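Local coordinates for protein prephenate dehydratase (Arthrobacter aurescens, PDB 3MWB) that probably catalyses the decarboxylating dehydration of prephenate to phenylpyruvate, a step of L-phenylalanine biosynthesis, and binds L-phenylalanine in a pocket apart from its dehydratase domain, at residues G16-A21 / I155-I160; F92-R97 / V169-I174; I108-H113 / A129-G134; Q117-V122 / I174-D179; G143-D148 / A162-L167. One frame throughout, in Å; residues are numbered along the deposited sequence.

Contact 1: residues G16-A21 / I155-I160; sequences GTFTEA and ICAPLI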
# COMPACT_ATOMS: atom_id res chain seq x y z
N GLY A 16 -16.80 44.90 -7.38
CA GLY A 16 -17.40 44.58 -8.68
C GLY A 16 -16.83 43.38 -9.41
O GLY A 16 -17.30 43.01 -10.51
N THR A 17 -15.81 42.75 -8.81
CA THR A 17 -15.25 41.50 -9.33
C THR A 17 -16.21 40.33 -9.12
O THR A 17 -17.21 40.44 -8.40
CB THR A 17 -13.91 41.14 -8.63
OG1 THR A 17 -14.11 41.18 -7.21
CG2 THR A 17 -12.81 42.15 -9.00
N PHE A 18 -15.89 39.20 -9.74
CA PHE A 18 -16.59 37.96 -9.46
C PHE A 18 -16.47 37.57 -7.98
O PHE A 18 -17.41 37.03 -7.40
CB PHE A 18 -16.07 36.84 -10.39
CG PHE A 18 -16.57 36.97 -11.78
CD1 PHE A 18 -15.93 37.84 -12.69
CD2 PHE A 18 -17.72 36.29 -12.19
CE1 PHE A 18 -16.43 37.99 -13.99
CE2 PHE A 18 -18.22 36.43 -13.48
CZ PHE A 18 -17.56 37.27 -14.39
N THR A 19 -15.32 37.87 -7.38
CA THR A 19 -15.15 37.62 -5.94
C THR A 19 -16.19 38.36 -5.09
O THR A 19 -16.83 37.74 -4.24
CB THR A 19 -13.72 37.93 -5.48
OG1 THR A 19 -12.79 37.33 -6.41
CG2 THR A 19 -13.46 37.35 -4.11
N GLU A 20 -16.37 39.66 -5.30
CA GLU A 20 -17.39 40.39 -4.54
C GLU A 20 -18.78 39.77 -4.75
O GLU A 20 -19.51 39.51 -3.79
CB GLU A 20 -17.42 41.88 -4.87
CG GLU A 20 -18.55 42.58 -4.13
CD GLU A 20 -18.38 44.08 -3.99
OE1 GLU A 20 -18.11 44.79 -4.99
OE2 GLU A 20 -18.54 44.55 -2.84
N ALA A 21 -19.14 39.55 -6.02
CA ALA A 21 -20.41 38.91 -6.38
C ALA A 21 -20.67 37.66 -5.55
O ALA A 21 -21.78 37.42 -5.13
CB ALA A 21 -20.47 38.61 -7.88
N ILE A 155 -14.99 43.11 -20.62
CA ILE A 155 -15.69 41.89 -20.29
C ILE A 155 -15.60 41.74 -18.79
O ILE A 155 -14.50 41.72 -18.21
CB ILE A 155 -15.08 40.67 -21.00
CG1 ILE A 155 -15.21 40.83 -22.52
CG2 ILE A 155 -15.77 39.40 -20.55
CD1 ILE A 155 -14.45 39.79 -23.32
N CYS A 156 -16.76 41.65 -18.16
CA CYS A 156 -16.84 41.72 -16.72
C CYS A 156 -18.06 40.95 -16.19
O CYS A 156 -18.77 40.30 -16.97
CB CYS A 156 -16.92 43.18 -16.30
SG CYS A 156 -18.35 44.01 -17.01
N ALA A 157 -18.28 41.05 -14.88
CA ALA A 157 -19.44 40.45 -14.20
C ALA A 157 -20.72 41.26 -14.40
O ALA A 157 -20.67 42.48 -14.60
CB ALA A 157 -19.14 40.29 -12.69
N PRO A 158 -21.89 40.58 -14.36
CA PRO A 158 -23.14 41.33 -14.33
C PRO A 158 -23.22 42.31 -13.15
O PRO A 158 -23.84 43.36 -13.29
CB PRO A 158 -24.20 40.23 -14.21
CG PRO A 158 -23.59 39.07 -14.91
CD PRO A 158 -22.12 39.14 -14.55
N LEU A 159 -22.59 41.96 -12.02
CA LEU A 159 -22.59 42.83 -10.84
C LEU A 159 -22.22 44.27 -11.17
O LEU A 159 -23.00 45.19 -10.90
CB LEU A 159 -21.65 42.29 -9.73
CG LEU A 159 -21.43 43.20 -8.51
CD1 LEU A 159 -22.75 43.58 -7.82
CD2 LEU A 159 -20.47 42.59 -7.48
N ILE A 160 -21.04 44.47 -11.77
CA ILE A 160 -20.52 45.82 -11.99
C ILE A 160 -21.31 46.59 -13.06
O ILE A 160 -21.42 47.83 -12.98
CB ILE A 160 -18.98 45.82 -12.21
CG1 ILE A 160 -18.41 47.23 -11.97
CG2 ILE A 160 -18.59 45.23 -13.57
CD1 ILE A 160 -17.00 47.26 -11.45
O HOH W 1 -16.53 42.45 -13.14
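F18 and A157 make the aromatic part of this contact. The methyl group of A157 sits over the centre of one face of the F18 ring, a CH-pi contact in which CB lies 3.8 Å from the ring centroid and 12° off its normal. Setting CG of F18 beside its own backbone N (chi1 -75°) carries the ring out from the start of its helix to this methyl. Alanine is small enough to let the ring approach the chain as well, with F18 CE1 3.7 Å from A157 N.

The aliphatic packing centres on L159, whose CD2 reaches into the first turn of the opposing helix. L159 CD2 lies 3.6 Å from A21 N and also touches the CG methylene of E20, the side chains of L159 and E20 crossing at about a right angle. I160 CD1 rests 3.9 Å from G16 CA. Glycine suits that place twice over, since no side chain obstructs I160 and the positive phi of 87° is easily adopted.

Two helix starts thus face each other, 18-23 from one lobe of a periplasmic-binding-protein-type fold and 158-163 from the other, with T17 and A157 at their N-cap positions.

The polar link across is a water, which donates to G16 O at 2.8 Å and accepts from A157 N at 2.8 Å. Within 16-21, E20 turns its carboxylate back on the chain, and OE1 accepts from G16 N at 2.7 Å. T17 OG1 takes a weak capping bond from E20 N. Beyond the two segments, F18 N donates to E64, and the F18 ring meets that of F92.

Contact 2: residues F92-R97 / V169-I174; sequences FVLVAR and VLAEDI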
# COMPACT_ATOMS: atom_id res chain seq x y z
N PHE A 92 -20.52 36.03 -18.24
CA PHE A 92 -19.76 37.18 -18.70
C PHE A 92 -20.66 38.14 -19.49
O PHE A 92 -21.47 37.71 -20.30
CB PHE A 92 -18.61 36.76 -19.60
CG PHE A 92 -17.51 36.03 -18.89
CD1 PHE A 92 -16.62 36.72 -18.06
CD2 PHE A 92 -17.33 34.67 -19.08
CE1 PHE A 92 -15.58 36.04 -17.40
CE2 PHE A 92 -16.27 33.98 -18.44
CZ PHE A 92 -15.40 34.67 -17.61
N VAL A 93 -20.50 39.44 -19.25
CA VAL A 93 -21.14 40.45 -20.07
C VAL A 93 -20.09 41.29 -20.78
O VAL A 93 -18.97 41.50 -20.27
CB VAL A 93 -22.11 41.37 -19.26
CG1 VAL A 93 -23.26 40.55 -18.67
CG2 VAL A 93 -21.38 42.13 -18.18
N LEU A 94 -20.45 41.77 -21.97
CA LEU A 94 -19.65 42.72 -22.72
C LEU A 94 -20.22 44.11 -22.48
O LEU A 94 -21.42 44.35 -22.67
CB LEU A 94 -19.65 42.39 -24.23
CG LEU A 94 -18.81 43.36 -25.10
CD1 LEU A 94 -17.31 43.11 -24.95
CD2 LEU A 94 -19.23 43.28 -26.56
N VAL A 95 -19.35 45.02 -22.08
CA VAL A 95 -19.77 46.29 -21.52
C VAL A 95 -19.08 47.45 -22.24
O VAL A 95 -17.95 47.32 -22.72
CB VAL A 95 -19.55 46.26 -19.96
CG1 VAL A 95 -18.30 47.00 -19.51
CG2 VAL A 95 -20.77 46.73 -19.22
N ALA A 96 -19.79 48.57 -22.37
CA ALA A 96 -19.26 49.78 -23.03
C ALA A 96 -20.04 51.01 -22.59
O ALA A 96 -21.11 50.89 -21.98
CB ALA A 96 -19.29 49.63 -24.55
N ARG A 97 -19.51 52.20 -22.87
CA ARG A 97 -20.22 53.44 -22.57
C ARG A 97 -21.46 53.54 -23.48
O ARG A 97 -21.46 52.97 -24.58
CB ARG A 97 -19.29 54.65 -22.75
N VAL A 169 -24.69 47.35 -21.09
CA VAL A 169 -24.48 45.96 -21.50
C VAL A 169 -24.72 45.81 -23.00
O VAL A 169 -25.85 45.95 -23.49
CB VAL A 169 -25.37 44.97 -20.71
CG1 VAL A 169 -25.13 43.54 -21.20
CG2 VAL A 169 -25.10 45.06 -19.20
N LEU A 170 -23.65 45.54 -23.74
CA LEU A 170 -23.75 45.33 -25.19
C LEU A 170 -24.09 43.89 -25.56
O LEU A 170 -24.78 43.66 -26.53
CB LEU A 170 -22.46 45.76 -25.89
CG LEU A 170 -22.47 46.97 -26.83
CD1 LEU A 170 -23.52 48.04 -26.48
CD2 LEU A 170 -21.06 47.57 -26.92
N ALA A 171 -23.55 42.94 -24.80
CA ALA A 171 -23.84 41.52 -25.02
C ALA A 171 -23.91 40.76 -23.70
O ALA A 171 -23.07 40.98 -22.81
CB ALA A 171 -22.77 40.92 -25.91
N GLU A 172 -24.90 39.87 -23.60
CA GLU A 172 -25.14 39.05 -22.40
C GLU A 172 -24.66 37.61 -22.55
O GLU A 172 -24.80 37.02 -23.63
CB GLU A 172 -26.64 39.02 -22.07
CG GLU A 172 -27.12 40.18 -21.23
CD GLU A 172 -28.63 40.12 -20.96
OE1 GLU A 172 -29.44 39.75 -21.86
OE2 GLU A 172 -29.01 40.43 -19.82
N ASP A 173 -24.09 37.05 -21.48
CA ASP A 173 -23.77 35.61 -21.39
C ASP A 173 -22.89 35.14 -22.56
O ASP A 173 -23.29 34.34 -23.37
CB ASP A 173 -25.08 34.79 -21.29
CG ASP A 173 -24.88 33.37 -20.71
OD1 ASP A 173 -23.91 33.14 -19.95
OD2 ASP A 173 -25.72 32.48 -20.99
N ILE A 174 -21.66 35.64 -22.61
CA ILE A 174 -20.81 35.41 -23.77
C ILE A 174 -19.68 34.39 -23.57
O ILE A 174 -18.80 34.26 -24.42
CB ILE A 174 -20.24 36.75 -24.30
CG1 ILE A 174 -19.47 37.50 -23.20
CG2 ILE A 174 -21.37 37.61 -24.82
CD1 ILE A 174 -18.58 38.64 -23.73
O HOH W 2 -21.37 33.83 -19.94
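L94 and A171 face each other as an antiparallel hydrogen-bonded pair, and L94 N donates to A171 O at 2.9 Å. The return bonding is split. L94 O accepts from L170 N at 2.7 Å and, more weakly, from A171 N at 3.3 Å, so two successive residues face one. This is a classic beta bulge, and it moves the register by one residue before V95 pairs with V169. Further along, I174 N donates to F92 O at 3.1 Å and holds the chain close after the regular pairing has ended.

Side chains fill in around this ladder. On one face L94 CB lies 3.8 Å from A171 CB, alanine being slim enough to leave room for bulkier neighbours, while I174 CD1 comes to 3.9 Å from L94 CB. I174 places CG1 between its backbone N and carbonyl carbon (chi1 56°), a tight setting that turns the side chain back along F92 and L94. At the bulge, L170 crosses L94 at a slant and brings CD2 to 3.6 Å from A96 CB. On the other face V93 and V95 flank V169, beta-branched residues well suited to extended chain.

One shell further out, a water accepts from F92 N and donates to D173 OD1 at 2.6 Å, tying the exposed turn to the residue just before the strand.

Strand 168-171 is the outermost of its sheet, and 93-96 lies between it and 153-156. W121 of helix 119-125 packs on the L94, A171 and I174 face, whereas P158 and A161 of helix 158-163 pack on the face of V93, V95 and V169.

Contact 3: residues I108-H113 / A129-G134; sequences ISTHGH and ADYVPG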
# COMPACT_ATOMS: atom_id res chain seq x y z
N ILE A 108 -10.71 45.49 -26.63
CA ILE A 108 -11.47 44.98 -25.47
C ILE A 108 -10.50 44.66 -24.32
O ILE A 108 -9.53 43.93 -24.50
CB ILE A 108 -12.26 43.71 -25.81
CG1 ILE A 108 -13.21 43.95 -26.99
CG2 ILE A 108 -13.07 43.20 -24.60
CD1 ILE A 108 -13.65 42.70 -27.66
N SER A 109 -10.78 45.21 -23.14
CA SER A 109 -9.96 44.95 -21.96
C SER A 109 -10.67 44.03 -20.96
O SER A 109 -11.86 44.16 -20.71
CB SER A 109 -9.59 46.26 -21.27
OG SER A 109 -8.81 46.01 -20.10
N THR A 110 -9.91 43.07 -20.42
CA THR A 110 -10.39 42.19 -19.37
C THR A 110 -9.21 41.44 -18.77
O THR A 110 -8.07 41.53 -19.26
CB THR A 110 -11.45 41.17 -19.87
OG1 THR A 110 -12.05 40.51 -18.76
CG2 THR A 110 -10.85 40.15 -20.83
N HIS A 111 -9.47 40.69 -17.70
CA HIS A 111 -8.48 39.79 -17.15
C HIS A 111 -8.28 38.67 -18.16
O HIS A 111 -9.26 38.21 -18.74
CB HIS A 111 -8.94 39.21 -15.82
CG HIS A 111 -7.86 38.43 -15.13
ND1 HIS A 111 -7.17 38.92 -14.03
CD2 HIS A 111 -7.31 37.23 -15.41
CE1 HIS A 111 -6.26 38.03 -13.66
NE2 HIS A 111 -6.33 37.00 -14.49
N GLY A 112 -7.03 38.24 -18.35
CA GLY A 112 -6.70 37.12 -19.27
C GLY A 112 -7.53 35.85 -19.09
O GLY A 112 -7.82 35.14 -20.06
N HIS A 113 -7.91 35.56 -17.85
CA HIS A 113 -8.75 34.39 -17.56
C HIS A 113 -10.16 34.52 -18.15
O HIS A 113 -10.74 33.54 -18.61
CB HIS A 113 -8.84 34.19 -16.04
CG HIS A 113 -7.54 33.79 -15.41
ND1 HIS A 113 -7.45 33.30 -14.13
CD2 HIS A 113 -6.27 33.78 -15.91
CE1 HIS A 113 -6.19 33.02 -13.85
NE2 HIS A 113 -5.45 33.30 -14.91
N ALA A 129 -11.42 42.67 -33.34
CA ALA A 129 -11.14 43.30 -32.07
C ALA A 129 -9.86 42.75 -31.46
O ALA A 129 -9.58 41.56 -31.55
CB ALA A 129 -12.31 43.12 -31.14
N ASP A 130 -9.09 43.63 -30.84
CA ASP A 130 -7.86 43.23 -30.16
C ASP A 130 -8.03 43.25 -28.65
O ASP A 130 -8.67 44.14 -28.09
CB ASP A 130 -6.70 44.12 -30.58
CG ASP A 130 -6.45 44.07 -32.06
OD1 ASP A 130 -6.40 42.96 -32.61
OD2 ASP A 130 -6.32 45.15 -32.67
N TYR A 131 -7.46 42.24 -28.00
CA TYR A 131 -7.48 42.12 -26.55
C TYR A 131 -6.47 43.06 -25.91
O TYR A 131 -5.30 43.08 -26.30
CB TYR A 131 -7.23 40.66 -26.16
CG TYR A 131 -6.94 40.41 -24.70
CD1 TYR A 131 -7.81 40.83 -23.70
CD2 TYR A 131 -5.80 39.71 -24.32
CE1 TYR A 131 -7.54 40.60 -22.37
CE2 TYR A 131 -5.52 39.47 -23.00
CZ TYR A 131 -6.40 39.91 -22.02
OH TYR A 131 -6.10 39.66 -20.71
N VAL A 132 -6.93 43.86 -24.95
CA VAL A 132 -6.03 44.68 -24.13
C VAL A 132 -6.07 44.13 -22.71
O VAL A 132 -7.10 44.23 -22.04
CB VAL A 132 -6.40 46.18 -24.16
CG1 VAL A 132 -5.48 46.99 -23.24
CG2 VAL A 132 -6.31 46.73 -25.57
N PRO A 133 -4.95 43.52 -22.26
CA PRO A 133 -4.91 42.85 -20.96
C PRO A 133 -5.17 43.81 -19.80
O PRO A 133 -4.63 44.91 -19.78
CB PRO A 133 -3.48 42.29 -20.89
CG PRO A 133 -3.02 42.24 -22.33
CD PRO A 133 -3.67 43.41 -22.98
N GLY A 134 -6.03 43.40 -18.87
CA GLY A 134 -6.37 44.22 -17.71
C GLY A 134 -5.94 43.53 -16.42
O GLY A 134 -5.68 42.32 -16.43
O HOH W 3 -6.44 46.79 -20.21
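Y131 and T110 meet because of how each is turned about its first torsion. Y131 has CG anti to the backbone N (chi1 168°), which sends the phenol along the sheet to the far end of the neighbouring strand; T110 (chi1 -169°) points its methyl at the ring and its hydroxyl elsewhere. T110 CG2 touches Y131 CE1 at 3.7 Å, the side chains crossing at about a right angle. Tyrosine is long enough to finish the reach with a polar end, and its OH donates to T110 O at 3.1 Å. The same carbonyl accepts from G134 N at 2.8 Å. The two donors come from opposite faces of the carbonyl plane, so T110 O is gripped from above and below shortly before the helix that begins at G112.

The rest is parallel strand pairing. I108 N donates to D130 O at 2.8 Å, and I108 O accepts from V132 N at 2.6 Å. A weak bond, T110 N to V132 O at 3.4 Å, continues the ladder. Beside it I108 CD1 lies 3.8 Å from A129 CB, while a water joined to S109 OG donates to P133 O at 2.6 Å. S109 OG is also hydrogen-bonded to S140, and T110 OG1 to I155 O.

Strand 130-133 is the outermost of its sheet within the chain, and 107-110 separates it from 153-156. Helices 112-115 and 119-125 connect the parallel pair as a beta-alpha-beta crossover; W115 stacks on Y131, which also packs on T38 of the second subunit.

Contact 4: residues Q117-V122 / I174-D179; sequences QCRLWV and IGDNPD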
# COMPACT_ATOMS: atom_id res chain seq x y z
N GLN A 117 -11.86 32.55 -21.99
CA GLN A 117 -13.13 31.83 -21.94
C GLN A 117 -14.23 32.45 -22.78
O GLN A 117 -15.34 31.94 -22.77
CB GLN A 117 -13.68 31.81 -20.52
CG GLN A 117 -12.89 31.02 -19.53
CD GLN A 117 -13.60 31.03 -18.21
OE1 GLN A 117 -14.70 30.49 -18.08
NE2 GLN A 117 -12.99 31.67 -17.22
N CYS A 118 -13.95 33.57 -23.44
CA CYS A 118 -14.94 34.25 -24.27
C CYS A 118 -14.58 34.24 -25.75
O CYS A 118 -15.18 34.96 -26.54
CB CYS A 118 -15.16 35.68 -23.79
SG CYS A 118 -15.97 35.75 -22.18
N ARG A 119 -13.61 33.40 -26.10
CA ARG A 119 -13.12 33.28 -27.47
C ARG A 119 -14.18 33.05 -28.53
O ARG A 119 -14.14 33.70 -29.58
CB ARG A 119 -12.05 32.18 -27.56
CG ARG A 119 -10.77 32.52 -26.78
CD ARG A 119 -10.30 33.95 -27.09
NE ARG A 119 -10.13 34.13 -28.53
CZ ARG A 119 -9.07 33.70 -29.22
NH1 ARG A 119 -8.05 33.10 -28.61
NH2 ARG A 119 -9.03 33.90 -30.54
N LEU A 120 -15.13 32.15 -28.27
CA LEU A 120 -16.09 31.72 -29.29
C LEU A 120 -16.94 32.89 -29.79
O LEU A 120 -16.99 33.17 -30.98
CB LEU A 120 -16.99 30.60 -28.78
CG LEU A 120 -16.36 29.22 -28.59
CD1 LEU A 120 -17.29 28.31 -27.78
CD2 LEU A 120 -15.99 28.59 -29.94
N TRP A 121 -17.58 33.55 -28.84
CA TRP A 121 -18.40 34.72 -29.11
C TRP A 121 -17.59 35.86 -29.73
O TRP A 121 -17.98 36.42 -30.75
CB TRP A 121 -19.07 35.18 -27.82
CG TRP A 121 -20.16 36.15 -28.05
CD1 TRP A 121 -21.50 35.87 -28.16
CD2 TRP A 121 -20.03 37.56 -28.21
NE1 TRP A 121 -22.20 37.02 -28.37
CE2 TRP A 121 -21.33 38.07 -28.41
CE3 TRP A 121 -18.95 38.44 -28.21
CZ2 TRP A 121 -21.57 39.43 -28.61
CZ3 TRP A 121 -19.19 39.79 -28.41
CH2 TRP A 121 -20.49 40.27 -28.60
N VAL A 122 -16.45 36.20 -29.12
CA VAL A 122 -15.63 37.29 -29.65
C VAL A 122 -15.14 37.03 -31.09
O VAL A 122 -15.32 37.89 -31.94
CB VAL A 122 -14.45 37.67 -28.70
CG1 VAL A 122 -13.44 38.57 -29.40
CG2 VAL A 122 -14.98 38.35 -27.44
N ILE A 174 -21.66 35.64 -22.61
CA ILE A 174 -20.81 35.41 -23.77
C ILE A 174 -19.68 34.39 -23.57
O ILE A 174 -18.80 34.26 -24.42
CB ILE A 174 -20.24 36.75 -24.30
CG1 ILE A 174 -19.47 37.50 -23.20
CG2 ILE A 174 -21.37 37.61 -24.82
CD1 ILE A 174 -18.58 38.64 -23.73
N GLY A 175 -19.72 33.67 -22.45
CA GLY A 175 -18.71 32.66 -22.13
C GLY A 175 -18.82 31.36 -22.91
O GLY A 175 -19.92 30.97 -23.34
N ASP A 176 -17.68 30.70 -23.07
CA ASP A 176 -17.51 29.44 -23.82
C ASP A 176 -18.06 28.21 -23.07
O ASP A 176 -18.41 27.19 -23.70
CB ASP A 176 -15.99 29.18 -24.08
CG ASP A 176 -15.33 30.21 -25.03
OD1 ASP A 176 -16.03 30.92 -25.80
OD2 ASP A 176 -14.08 30.29 -25.03
N ASN A 177 -18.09 28.27 -21.74
CA ASN A 177 -18.38 27.08 -20.92
C ASN A 177 -19.64 27.26 -20.07
O ASN A 177 -19.64 28.06 -19.13
CB ASN A 177 -17.15 26.68 -20.07
CG ASN A 177 -17.44 25.54 -19.05
OD1 ASN A 177 -18.40 24.77 -19.18
ND2 ASN A 177 -16.58 25.45 -18.03
N PRO A 178 -20.70 26.48 -20.38
CA PRO A 178 -21.97 26.55 -19.66
C PRO A 178 -21.85 26.21 -18.18
O PRO A 178 -22.57 26.79 -17.36
CB PRO A 178 -22.84 25.50 -20.38
CG PRO A 178 -21.87 24.55 -21.00
CD PRO A 178 -20.71 25.41 -21.41
N ASP A 179 -20.94 25.29 -17.86
CA ASP A 179 -20.76 24.78 -16.51
C ASP A 179 -19.70 25.53 -15.71
O ASP A 179 -19.33 25.10 -14.62
CB ASP A 179 -20.39 23.30 -16.56
CG ASP A 179 -21.47 22.43 -17.19
OD1 ASP A 179 -22.52 22.96 -17.64
OD2 ASP A 179 -21.26 21.21 -17.24
O HOH W 4 -17.50 30.52 -19.97
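W121 and I174 form the close-packed half of the contact. I174 CG2 stands over the five-membered ring of the indole, 3.5 Å from its centroid and only 4° off the normal, a CH-pi contact that a branched aliphatic residue is well shaped to make against a broad flat ring. C118 SG adds an apolar neighbour, 4.0 Å from I174 CG1.

Next to this, D176 addresses the start of helix 119-125, although the exact place of its carboxylate is somewhat doubtful. Its OD1 accepts from L120 N at 2.9 Å, and OD2 takes a weak bond from R119 N at 3.3 Å. A carboxylate suits a helix N-terminus, whose amides and dipole would probably stabilise its charge. R119 turns its own charge elsewhere, to a salt bridge with D123.

The outer half is looser and wetter. A water accepts from N177 N at 2.9 Å and gives only a weak bond to Q117 OE1, while N177 OD1 accepts from D179 N and closes an Asx turn.

The loop 174-179 leads from strand 168-171 to strand 181-188 of the other sheet, and such passage of the chain between lobes is typical of the two-lobed periplasmic-binding-protein-type fold.

Contact 5: residues G143-D148 / A162-L167; sequences GLLEDD and AEQPGL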
# COMPACT_ATOMS: atom_id res chain seq x y z
N GLY A 143 -12.23 51.38 -16.09
CA GLY A 143 -11.39 52.14 -17.00
C GLY A 143 -12.19 52.85 -18.09
O GLY A 143 -11.79 53.91 -18.57
N LEU A 144 -13.32 52.26 -18.48
CA LEU A 144 -14.23 52.86 -19.47
C LEU A 144 -14.89 54.18 -19.03
O LEU A 144 -15.39 54.93 -19.88
CB LEU A 144 -15.32 51.86 -19.87
CG LEU A 144 -14.90 50.58 -20.59
CD1 LEU A 144 -16.04 49.57 -20.56
CD2 LEU A 144 -14.46 50.86 -22.02
N LEU A 145 -14.90 54.47 -17.73
CA LEU A 145 -15.54 55.69 -17.23
C LEU A 145 -14.59 56.88 -17.27
O LEU A 145 -14.96 58.00 -16.91
CB LEU A 145 -16.08 55.49 -15.81
CG LEU A 145 -17.19 54.44 -15.62
CD1 LEU A 145 -17.33 54.04 -14.16
CD2 LEU A 145 -18.52 54.91 -16.20
N GLU A 146 -13.36 56.63 -17.73
CA GLU A 146 -12.30 57.62 -17.81
C GLU A 146 -12.29 58.27 -19.19
O GLU A 146 -12.84 57.72 -20.14
CB GLU A 146 -10.95 56.96 -17.53
CG GLU A 146 -9.98 57.80 -16.73
CD GLU A 146 -10.49 58.09 -15.33
OE1 GLU A 146 -10.25 59.21 -14.83
OE2 GLU A 146 -11.15 57.20 -14.75
N ASP A 147 -11.65 59.44 -19.28
CA ASP A 147 -11.51 60.15 -20.56
C ASP A 147 -10.47 59.46 -21.43
O ASP A 147 -9.35 59.21 -20.97
CB ASP A 147 -11.09 61.61 -20.33
CG ASP A 147 -11.93 62.31 -19.27
OD1 ASP A 147 -12.80 61.66 -18.65
OD2 ASP A 147 -11.71 63.52 -19.06
N ASP A 148 -10.85 59.17 -22.67
CA ASP A 148 -9.95 58.57 -23.67
C ASP A 148 -9.27 57.30 -23.14
O ASP A 148 -8.04 57.15 -23.21
CB ASP A 148 -8.92 59.60 -24.17
N ALA A 162 -24.62 46.23 -13.43
CA ALA A 162 -25.82 46.65 -12.69
C ALA A 162 -25.57 47.84 -11.75
O ALA A 162 -26.49 48.57 -11.41
CB ALA A 162 -26.41 45.48 -11.92
N GLU A 163 -24.32 48.02 -11.32
CA GLU A 163 -24.02 49.06 -10.34
C GLU A 163 -23.55 50.38 -10.95
O GLU A 163 -23.74 51.44 -10.36
CB GLU A 163 -23.02 48.56 -9.29
CG GLU A 163 -23.58 47.46 -8.38
CD GLU A 163 -22.62 47.04 -7.28
OE1 GLU A 163 -21.45 46.74 -7.58
OE2 GLU A 163 -23.04 47.00 -6.10
N GLN A 164 -22.96 50.32 -12.14
CA GLN A 164 -22.42 51.51 -12.80
C GLN A 164 -23.35 52.04 -13.90
O GLN A 164 -23.50 51.38 -14.94
CB GLN A 164 -21.02 51.25 -13.37
CG GLN A 164 -19.95 50.87 -12.34
CD GLN A 164 -19.79 51.90 -11.22
OE1 GLN A 164 -19.81 53.11 -11.46
NE2 GLN A 164 -19.62 51.42 -10.00
N PRO A 165 -23.95 53.23 -13.69
CA PRO A 165 -24.87 53.82 -14.68
C PRO A 165 -24.19 54.08 -16.03
O PRO A 165 -24.80 53.88 -17.08
CB PRO A 165 -25.30 55.15 -14.03
CG PRO A 165 -24.92 55.03 -12.57
CD PRO A 165 -23.73 54.12 -12.53
N GLY A 166 -22.92 54.48 -15.98
CA GLY A 166 -22.15 54.77 -17.19
C GLY A 166 -21.76 53.53 -17.98
O GLY A 166 -21.14 53.63 -19.03
N LEU A 167 -22.13 52.36 -17.48
CA LEU A 167 -21.81 51.12 -18.20
C LEU A 167 -23.07 50.50 -18.78
O LEU A 167 -24.05 50.24 -18.08
CB LEU A 167 -21.05 50.12 -17.32
CG LEU A 167 -19.66 50.43 -16.73
CD1 LEU A 167 -19.21 49.26 -15.86
CD2 LEU A 167 -18.60 50.75 -17.79
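The type I turn Q164-L167, two of whose residues belong to a magnesium site observed for this protein, is met by L144 and L145 of a second type I turn, G143-E146. The site is empty of metal in this chain. Each turn is closed by its own backbone bond, L167 N to Q164 O at 3.0 Å and E146 N to G143 O at 3.3 Å, and the contact between them is entirely one of packing.

L167 CD2 lies against L144, 4.0 Å from both its CD1 and its CB, with the side chains crossing at about a right angle. Leucine serves both places because its forked end spans the distance between backbones that stay well apart. L145 spreads its two methyls over separate partners: CD2 lies 3.8 Å from G166 CA, where the lack of a side chain lets it come down on the turn, and CD1 lies 3.8 Å from Q164 OE1. CG of Q164 lies beside the backbone N (chi1 -61°), and the chain then bends at chi2, bringing the amide round to L145.

V95 lies against both L144 and L167, so the buried end of the contact runs on into the sheet, while L145 is at the surface. A161 is the third residue of the magnesium site. Since alanine and leucine can offer a metal oxygen only from the backbone, the arrangement is consistent with a cation site at the carbonyl-rich end of a helix, here 158-163.

Contacts 2 and 3 belong to one sheet, at its two outer strands, and strand 153-156 of contact 1 runs between them: C156 O lies 3.0 Å from V93 N, and I155 CG1 packs 3.8 Å from I108 CG2. Contact 4 shares I174 with contact 2, and W121 CZ2 comes to 3.3 Å from A171 CB. Contact 5 borders contact 2 through V95 CG1 and L144 CD1, 3.6 Å apart, and holds two magnesium-site residues, to which I160 of contact 1 is also close. Contacts 4 and 5 are remote, with centres about 23 Å apart. Contact 1 joins the two lobes, between which prephenate dehydratases generally have their active site; the bound phenylalanine occupies a separate pocket that includes ACT-domain residues.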